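Local atomic coordinates of hypothetical protein PA2201 (Pseudomonas aeruginosa, PDB entry 2FEF), a protein that is of unknown function but probably acts as an immunity protein against a PoNe-type DNase toxin. Residues B[137-150]-B[172-184]. Residues are numbered along the deposited sequence; the frame is centred on the assembly and turned at random. Where two conformers were deposited one is given.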
ATOM      1  N   PRO B 137     -24.530 -10.147  -4.936  1.00 33.34           N
ATOM      2  CA  PRO B 137     -24.465  -8.729  -5.258  1.00 31.91           C
ATOM      3  C   PRO B 137     -23.117  -8.130  -4.872  1.00 30.66           C
ATOM      4  O   PRO B 137     -22.403  -8.700  -4.030  1.00 29.54           O
ATOM      5  CB  PRO B 137     -25.551  -8.100  -4.369  1.00 32.51           C
ATOM      6  CG  PRO B 137     -26.402  -9.228  -3.869  1.00 33.39           C
ATOM      7  CD  PRO B 137     -25.621 -10.493  -4.006  1.00 33.82           C
ATOM      8  N   ALA B 138     -22.797  -6.968  -5.450  1.00 29.26           N
ATOM      9  CA  ALA B 138     -21.573  -6.223  -5.111  1.00 30.17           C
ATOM     10  C   ALA B 138     -21.448  -6.041  -3.592  1.00 30.69           C
ATOM     11  O   ALA B 138     -20.343  -6.125  -3.014  1.00 31.42           O
ATOM     12  CB  ALA B 138     -21.575  -4.870  -5.792  1.00 29.01           C
ATOM     13  N   LEU B 139     -22.584  -5.811  -2.954  1.00 30.16           N
ATOM     14  CA  LEU B 139     -22.637  -5.739  -1.499  0.50 30.45           C
ATOM     15  C   LEU B 139     -23.732  -6.678  -1.024  1.00 30.67           C
ATOM     16  O   LEU B 139     -24.910  -6.491  -1.326  1.00 31.47           O
ATOM     17  CB  LEU B 139     -22.863  -4.289  -1.038  0.50 30.44           C
ATOM     18  CG  LEU B 139     -22.485  -3.825   0.368  0.50 29.79           C
ATOM     19  CD1 LEU B 139     -21.109  -4.326   0.841  0.50 26.04           C
ATOM     20  CD2 LEU B 139     -22.570  -2.298   0.425  0.50 28.98           C
ATOM     21  N   ALA B 140     -23.331  -7.711  -0.289  1.00 30.83           N
ATOM     22  CA  ALA B 140     -24.252  -8.774   0.129  1.00 30.76           C
ATOM     23  C   ALA B 140     -24.591  -8.577   1.592  1.00 30.50           C
ATOM     24  O   ALA B 140     -23.799  -8.978   2.460  1.00 31.04           O
ATOM     25  CB  ALA B 140     -23.610 -10.127  -0.068  1.00 31.13           C
ATOM     26  N   PRO B 141     -25.745  -7.943   1.878  1.00 30.15           N
ATOM     27  CA  PRO B 141     -26.053  -7.525   3.245  1.00 29.63           C
ATOM     28  C   PRO B 141     -26.343  -8.699   4.180  1.00 29.57           C
ATOM     29  O   PRO B 141     -26.238  -8.555   5.373  1.00 27.90           O
ATOM     30  CB  PRO B 141     -27.322  -6.685   3.063  1.00 29.62           C
ATOM     31  CG  PRO B 141     -27.236  -6.195   1.684  1.00 29.35           C
ATOM     32  CD  PRO B 141     -26.795  -7.473   0.954  1.00 29.53           C
ATOM     33  N   ARG B 142     -26.662  -9.875   3.632  1.00 29.93           N
ATOM     34  CA  ARG B 142     -26.899 -11.050   4.501  1.00 30.46           C
ATOM     35  C   ARG B 142     -25.622 -11.534   5.183  1.00 30.10           C
ATOM     36  O   ARG B 142     -25.675 -12.260   6.205  1.00 30.57           O
ATOM     37  CB  ARG B 142     -27.559 -12.192   3.702  1.00 30.64           C
ATOM     38  CG  ARG B 142     -29.049 -11.959   3.490  1.00 30.94           C
ATOM     39  CD  ARG B 142     -29.625 -12.971   2.462  1.00 32.46           C
ATOM     40  NE  ARG B 142     -30.941 -12.530   2.001  1.00 31.52           N
ATOM     41  CZ  ARG B 142     -32.077 -12.794   2.633  1.00 33.86           C
ATOM     42  NH1 ARG B 142     -32.076 -13.525   3.742  1.00 34.38           N
ATOM     43  NH2 ARG B 142     -33.221 -12.330   2.160  1.00 32.48           N
ATOM     44  N   THR B 143     -24.479 -11.155   4.611  1.00 29.72           N
ATOM     45  CA  THR B 143     -23.173 -11.509   5.157  1.00 29.89           C
ATOM     46  C   THR B 143     -22.616 -10.437   6.113  1.00 30.41           C
ATOM     47  O   THR B 143     -23.292  -9.470   6.434  1.00 29.90           O
ATOM     48  CB  THR B 143     -22.177 -11.679   4.046  1.00 29.79           C
ATOM     49  OG1 THR B 143     -21.903 -10.397   3.460  1.00 28.79           O
ATOM     50  CG2 THR B 143     -22.744 -12.625   2.962  1.00 29.60           C
ATOM     51  N   GLY B 144     -21.353 -10.599   6.501  1.00 30.39           N
ATOM     52  CA  GLY B 144     -20.642  -9.603   7.305  1.00 29.61           C
ATOM     53  C   GLY B 144     -20.463  -8.240   6.650  1.00 28.88           C
ATOM     54  O   GLY B 144     -19.964  -7.329   7.290  1.00 28.09           O
ATOM     55  N   GLN B 145     -20.844  -8.122   5.375  0.50 28.67           N
ATOM     56  CA  GLN B 145     -20.729  -6.854   4.659  0.50 28.54           C
ATOM     57  C   GLN B 145     -21.782  -5.850   5.075  0.50 27.34           C
ATOM     58  O   GLN B 145     -21.674  -4.679   4.716  0.50 27.04           O
ATOM     59  CB  GLN B 145     -20.858  -7.047   3.145  0.50 27.98           C
ATOM     60  CG  GLN B 145     -19.590  -7.492   2.438  0.50 29.15           C
ATOM     61  CD  GLN B 145     -19.767  -7.573   0.927  0.50 30.34           C
ATOM     62  OE1 GLN B 145     -20.510  -8.412   0.426  0.50 30.10           O
ATOM     63  NE2 GLN B 145     -19.079  -6.690   0.194  0.50 33.50           N
ATOM     64  N   TYR B 146     -22.815  -6.313   5.777  1.00 27.12           N
ATOM     65  CA  TYR B 146     -23.968  -5.470   6.158  1.00 26.81           C
ATOM     66  C   TYR B 146     -23.583  -4.053   6.631  1.00 26.36           C
ATOM     67  O   TYR B 146     -24.242  -3.110   6.244  1.00 27.20           O
ATOM     68  CB  TYR B 146     -24.794  -6.148   7.256  1.00 27.05           C
ATOM     69  CG  TYR B 146     -26.143  -5.511   7.535  1.00 27.20           C
ATOM     70  CD1 TYR B 146     -27.283  -5.886   6.794  1.00 27.66           C
ATOM     71  CD2 TYR B 146     -26.311  -4.590   8.586  1.00 26.81           C
ATOM     72  CE1 TYR B 146     -28.538  -5.337   7.060  1.00 27.31           C
ATOM     73  CE2 TYR B 146     -27.559  -4.031   8.847  1.00 26.30           C
ATOM     74  CZ  TYR B 146     -28.664  -4.410   8.104  1.00 26.74           C
ATOM     75  OH  TYR B 146     -29.893  -3.856   8.373  1.00 27.79           O
ATOM     76  N   PRO B 147     -22.536  -3.906   7.468  1.00 26.22           N
ATOM     77  CA  PRO B 147     -22.222  -2.529   7.906  1.00 25.20           C
ATOM     78  C   PRO B 147     -21.955  -1.546   6.747  1.00 25.07           C
ATOM     79  O   PRO B 147     -22.206  -0.390   6.905  1.00 23.17           O
ATOM     80  CB  PRO B 147     -20.951  -2.696   8.729  1.00 26.08           C
ATOM     81  CG  PRO B 147     -21.031  -4.120   9.268  1.00 25.98           C
ATOM     82  CD  PRO B 147     -21.611  -4.885   8.073  1.00 26.02           C
ATOM     83  N   PHE B 148     -21.396  -1.990   5.613  1.00 24.39           N
ATOM     84  CA  PHE B 148     -21.224  -1.035   4.489  1.00 24.92           C
ATOM     85  C   PHE B 148     -22.555  -0.625   3.909  1.00 24.23           C
ATOM     86  O   PHE B 148     -22.709   0.510   3.410  1.00 24.61           O
ATOM     87  CB  PHE B 148     -20.366  -1.653   3.340  1.00 24.06           C
ATOM     88  CG  PHE B 148     -18.951  -1.929   3.742  1.00 24.89           C
ATOM     89  CD1 PHE B 148     -18.027  -0.899   3.832  1.00 23.65           C
ATOM     90  CD2 PHE B 148     -18.529  -3.248   3.992  1.00 29.54           C
ATOM     91  CE1 PHE B 148     -16.678  -1.152   4.195  1.00 24.40           C
ATOM     92  CE2 PHE B 148     -17.161  -3.536   4.344  1.00 29.94           C
ATOM     93  CZ  PHE B 148     -16.252  -2.480   4.456  1.00 26.50           C
ATOM     94  N   ALA B 149     -23.524  -1.553   3.906  1.00 24.96           N
ATOM     95  CA  ALA B 149     -24.859  -1.208   3.370  1.00 24.72           C
ATOM     96  C   ALA B 149     -25.560  -0.253   4.367  1.00 24.85           C
ATOM     97  O   ALA B 149     -26.207   0.730   3.967  1.00 24.22           O
ATOM     98  CB  ALA B 149     -25.700  -2.459   3.131  1.00 24.24           C
ATOM     99  N   LEU B 150     -25.408  -0.540   5.656  1.00 24.51           N
ATOM    100  CA  LEU B 150     -25.934   0.347   6.720  1.00 25.03           C
ATOM    101  C   LEU B 150     -25.350   1.749   6.527  1.00 25.60           C
ATOM    102  O   LEU B 150     -26.093   2.733   6.529  1.00 27.13           O
ATOM    103  CB  LEU B 150     -25.562  -0.187   8.128  1.00 23.89           C
ATOM    104  CG  LEU B 150     -25.896   0.771   9.295  1.00 25.53           C
ATOM    105  CD1 LEU B 150     -27.405   1.013   9.319  1.00 22.58           C
ATOM    106  CD2 LEU B 150     -25.401   0.118  10.569  1.00 22.96           C
ATOM    107  N   VAL B 172     -26.207  -1.940  -6.310  1.00 25.57           N
ATOM    108  CA  VAL B 172     -25.194  -2.431  -5.366  1.00 26.29           C
ATOM    109  C   VAL B 172     -25.754  -3.570  -4.505  1.00 26.06           C
ATOM    110  O   VAL B 172     -25.052  -4.580  -4.276  1.00 26.84           O
ATOM    111  CB  VAL B 172     -24.590  -1.298  -4.466  1.00 25.43           C
ATOM    112  CG1 VAL B 172     -23.417  -1.825  -3.626  1.00 26.66           C
ATOM    113  CG2 VAL B 172     -24.122  -0.104  -5.304  1.00 26.06           C
ATOM    114  N   LEU B 173     -26.985  -3.408  -3.998  1.00 25.99           N
ATOM    115  CA  LEU B 173     -27.565  -4.416  -3.104  1.00 26.03           C
ATOM    116  C   LEU B 173     -28.464  -5.408  -3.828  1.00 26.45           C
ATOM    117  O   LEU B 173     -28.832  -6.425  -3.242  1.00 25.91           O
ATOM    118  CB  LEU B 173     -28.351  -3.761  -1.935  1.00 25.81           C
ATOM    119  CG  LEU B 173     -27.701  -2.612  -1.179  1.00 25.33           C
ATOM    120  CD1 LEU B 173     -28.611  -2.179   0.017  1.00 28.06           C
ATOM    121  CD2 LEU B 173     -26.321  -2.936  -0.691  1.00 27.62           C
ATOM    122  N   GLN B 174     -28.847  -5.083  -5.071  1.00 27.16           N
ATOM    123  CA  GLN B 174     -29.804  -5.874  -5.868  1.00 28.64           C
ATOM    124  C   GLN B 174     -31.079  -6.137  -5.070  1.00 28.83           C
ATOM    125  O   GLN B 174     -31.623  -7.251  -5.075  1.00 28.24           O
ATOM    126  CB  GLN B 174     -29.169  -7.180  -6.382  1.00 29.14           C
ATOM    127  CG  GLN B 174     -27.927  -6.957  -7.234  1.00 30.41           C
ATOM    128  CD  GLN B 174     -27.378  -8.246  -7.854  1.00 32.06           C
ATOM    129  OE1 GLN B 174     -27.934  -9.335  -7.682  1.00 39.15           O
ATOM    130  NE2 GLN B 174     -26.278  -8.119  -8.572  1.00 34.18           N
ATOM    131  N   PHE B 175     -31.540  -5.095  -4.365  1.00 28.06           N
ATOM    132  CA  PHE B 175     -32.749  -5.140  -3.559  1.00 29.17           C
ATOM    133  C   PHE B 175     -32.778  -6.217  -2.478  1.00 28.89           C
ATOM    134  O   PHE B 175     -33.839  -6.553  -1.974  1.00 28.61           O
ATOM    135  CB  PHE B 175     -34.020  -5.189  -4.437  1.00 30.20           C
ATOM    136  CG  PHE B 175     -34.439  -3.842  -4.964  1.00 31.17           C
ATOM    137  CD1 PHE B 175     -35.179  -2.966  -4.168  1.00 35.23           C
ATOM    138  CD2 PHE B 175     -34.118  -3.459  -6.248  1.00 34.42           C
ATOM    139  CE1 PHE B 175     -35.578  -1.725  -4.662  1.00 35.84           C
ATOM    140  CE2 PHE B 175     -34.511  -2.221  -6.753  1.00 33.57           C
ATOM    141  CZ  PHE B 175     -35.219  -1.353  -5.960  1.00 34.51           C
ATOM    142  N   ASP B 176     -31.614  -6.727  -2.098  1.00 28.96           N
ATOM    143  CA  ASP B 176     -31.540  -7.739  -1.026  1.00 29.53           C
ATOM    144  C   ASP B 176     -31.397  -6.995   0.317  1.00 29.32           C
ATOM    145  O   ASP B 176     -30.341  -6.984   0.939  1.00 28.73           O
ATOM    146  CB  ASP B 176     -30.367  -8.703  -1.283  1.00 31.11           C
ATOM    147  CG  ASP B 176     -30.401  -9.972  -0.390  1.00 33.57           C
ATOM    148  OD1 ASP B 176     -31.421 -10.254   0.274  1.00 36.40           O
ATOM    149  OD2 ASP B 176     -29.379 -10.687  -0.363  1.00 36.21           O
ATOM    150  N   THR B 177     -32.491  -6.378   0.739  1.00 29.06           N
ATOM    151  CA  THR B 177     -32.524  -5.540   1.908  1.00 29.56           C
ATOM    152  C   THR B 177     -33.399  -6.224   2.962  1.00 28.93           C
ATOM    153  O   THR B 177     -34.303  -7.005   2.605  1.00 28.19           O
ATOM    154  CB  THR B 177     -33.145  -4.176   1.558  1.00 29.85           C
ATOM    155  OG1 THR B 177     -34.360  -4.386   0.821  1.00 30.34           O
ATOM    156  CG2 THR B 177     -32.192  -3.356   0.697  1.00 31.77           C
ATOM    157  N   ASP B 178     -33.114  -5.946   4.238  1.00 26.86           N
ATOM    158  CA  ASP B 178     -33.929  -6.418   5.355  1.00 26.70           C
ATOM    159  C   ASP B 178     -34.760  -5.291   5.969  1.00 26.96           C
ATOM    160  O   ASP B 178     -34.838  -4.203   5.393  1.00 26.84           O
ATOM    161  CB  ASP B 178     -33.056  -7.139   6.407  1.00 26.77           C
ATOM    162  CG  ASP B 178     -32.204  -6.193   7.251  1.00 27.73           C
ATOM    163  OD1 ASP B 178     -31.943  -5.027   6.849  1.00 25.23           O
ATOM    164  OD2 ASP B 178     -31.755  -6.645   8.336  1.00 30.22           O
ATOM    165  N   ARG B 179     -35.381  -5.530   7.124  1.00 25.99           N
ATOM    166  CA  ARG B 179     -36.350  -4.575   7.660  1.00 26.31           C
ATOM    167  C   ARG B 179     -35.727  -3.192   7.885  1.00 26.41           C
ATOM    168  O   ARG B 179     -36.257  -2.178   7.417  1.00 26.21           O
ATOM    169  CB  ARG B 179     -36.974  -5.084   8.951  1.00 25.94           C
ATOM    170  CG  ARG B 179     -38.030  -4.103   9.548  1.00 27.46           C
ATOM    171  CD  ARG B 179     -38.814  -4.744  10.670  1.00 32.74           C
ATOM    172  NE  ARG B 179     -39.839  -5.652  10.176  1.00 35.19           N
ATOM    173  CZ  ARG B 179     -40.646  -6.369  10.961  1.00 37.24           C
ATOM    174  NH1 ARG B 179     -40.523  -6.291  12.279  1.00 37.66           N
ATOM    175  NH2 ARG B 179     -41.570  -7.166  10.423  1.00 36.52           N
ATOM    176  N   LEU B 180     -34.594  -3.168   8.575  1.00 25.78           N
ATOM    177  CA  LEU B 180     -33.912  -1.894   8.854  1.00 26.45           C
ATOM    178  C   LEU B 180     -33.505  -1.153   7.574  1.00 26.04           C
ATOM    179  O   LEU B 180     -33.781   0.041   7.434  1.00 25.64           O
ATOM    180  CB  LEU B 180     -32.697  -2.076   9.786  1.00 26.40           C
ATOM    181  CG  LEU B 180     -31.837  -0.811   9.979  1.00 26.77           C
ATOM    182  CD1 LEU B 180     -32.604   0.331  10.671  1.00 24.53           C
ATOM    183  CD2 LEU B 180     -30.547  -1.123  10.714  1.00 25.52           C
ATOM    184  N   LEU B 181     -32.874  -1.856   6.642  1.00 25.56           N
ATOM    185  CA  LEU B 181     -32.462  -1.199   5.393  1.00 26.35           C
ATOM    186  C   LEU B 181     -33.685  -0.672   4.632  1.00 26.93           C
ATOM    187  O   LEU B 181     -33.623   0.422   4.039  1.00 27.15           O
ATOM    188  CB  LEU B 181     -31.621  -2.132   4.488  1.00 25.60           C
ATOM    189  CG  LEU B 181     -30.242  -2.566   5.025  1.00 25.55           C
ATOM    190  CD1 LEU B 181     -29.530  -3.564   4.053  1.00 24.88           C
ATOM    191  CD2 LEU B 181     -29.345  -1.346   5.427  1.00 27.78           C
ATOM    192  N   ASP B 182     -34.785  -1.431   4.648  1.00 27.29           N
ATOM    193  CA  ASP B 182     -36.042  -0.950   4.059  1.00 28.23           C
ATOM    194  C   ASP B 182     -36.591   0.320   4.733  1.00 28.59           C
ATOM    195  O   ASP B 182     -37.009   1.254   4.027  1.00 28.71           O
ATOM    196  CB  ASP B 182     -37.120  -2.041   4.028  1.00 28.90           C
ATOM    197  CG  ASP B 182     -36.866  -3.101   2.947  1.00 30.72           C
ATOM    198  OD1 ASP B 182     -35.947  -2.926   2.117  1.00 31.72           O
ATOM    199  OD2 ASP B 182     -37.614  -4.111   2.930  1.00 30.60           O
ATOM    200  N   TYR B 183     -36.587   0.374   6.069  1.00 27.67           N
ATOM    201  CA  TYR B 183     -36.933   1.616   6.784  1.00 28.27           C
ATOM    202  C   TYR B 183     -36.023   2.785   6.428  1.00 28.60           C
ATOM    203  O   TYR B 183     -36.510   3.892   6.208  1.00 28.40           O
ATOM    204  CB  TYR B 183     -36.960   1.407   8.301  1.00 29.17           C
ATOM    205  CG  TYR B 183     -38.311   0.923   8.779  1.00 30.16           C
ATOM    206  CD1 TYR B 183     -38.715  -0.385   8.561  1.00 30.22           C
ATOM    207  CD2 TYR B 183     -39.174   1.778   9.470  1.00 32.49           C
ATOM    208  CE1 TYR B 183     -39.960  -0.842   8.997  1.00 31.97           C
ATOM    209  CE2 TYR B 183     -40.422   1.330   9.918  1.00 33.43           C
ATOM    210  CZ  TYR B 183     -40.801   0.013   9.668  1.00 33.09           C
ATOM    211  OH  TYR B 183     -42.027  -0.452  10.083  1.00 33.17           O
ATOM    212  N   LEU B 184     -34.710   2.543   6.377  1.00 28.10           N
ATOM    213  CA  LEU B 184     -33.754   3.608   6.029  1.00 27.57           C
ATOM    214  C   LEU B 184     -33.950   4.142   4.615  1.00 28.44           C
ATOM    215  O   LEU B 184     -33.799   5.333   4.379  1.00 29.69           O
ATOM    216  CB  LEU B 184     -32.310   3.154   6.240  1.00 25.98           C
ATOM    217  CG  LEU B 184     -31.934   2.881   7.707  1.00 26.92           C
ATOM    218  CD1 LEU B 184     -30.499   2.374   7.817  1.00 26.34           C
ATOM    219  CD2 LEU B 184     -32.156   4.158   8.559  1.00 26.25           C
TER
HETATM  220  O   HOH W   1     -24.373  -5.903  -7.502  1.00 29.77           O
HETATM  221  O   HOH W   2     -26.804 -10.808   0.963  1.00 32.55           O
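Y146 and D178 link helical segments 146-150 and 179-184, which run nearly parallel (17°) in this all-helical protein, and the loops leading into both helices pack together beside them. D178 is the N-cap of helix 179-189. Its OD1 receives the Y146 hydroxyl on the syn lone pair, OH to OD1 2.8 Å, and also takes a weak capping bond from L181 N; OD2 is held by F199 N. The phenol reaches D178 because its CG stands anti to the backbone N (chi1 -169°), and ring and carboxylate planes lie 78° apart, with OD1 at the ring edge. L181 approaches from the opposite direction, CD1 3.6 Å from Y146 CE1, and the same methyl meets P141 CB. Deeper along the helices, L150 CD1 packs on L184 CD1 at 3.7 Å and on L180 CD2.

In the loops, the extended R142 side chain presents NE to D176 OD1 (2.9 Å), with guanidinium and carboxylate nearly coplanar; NH2 adds a weak bond to OD1, and NH1 pairs with E197. One water links R142 N to D176 OD2. Where the loop leaves helix 165-172, L139 N donates to V172 O (3.1 Å), while L173 CD2 touches both L139 CB and A149 CB. P141 CG lies 3.3 Å from D176 O, a buried carbonyl without a hydrogen-bond partner.

Two hydrogen bonds, from the Y146 hydroxyl and F199 N, and a weak one from L181 N should limit the rotation of the D178 carboxylate, and the hydroxyl and the helix N-terminus would be expected to favour its charged form.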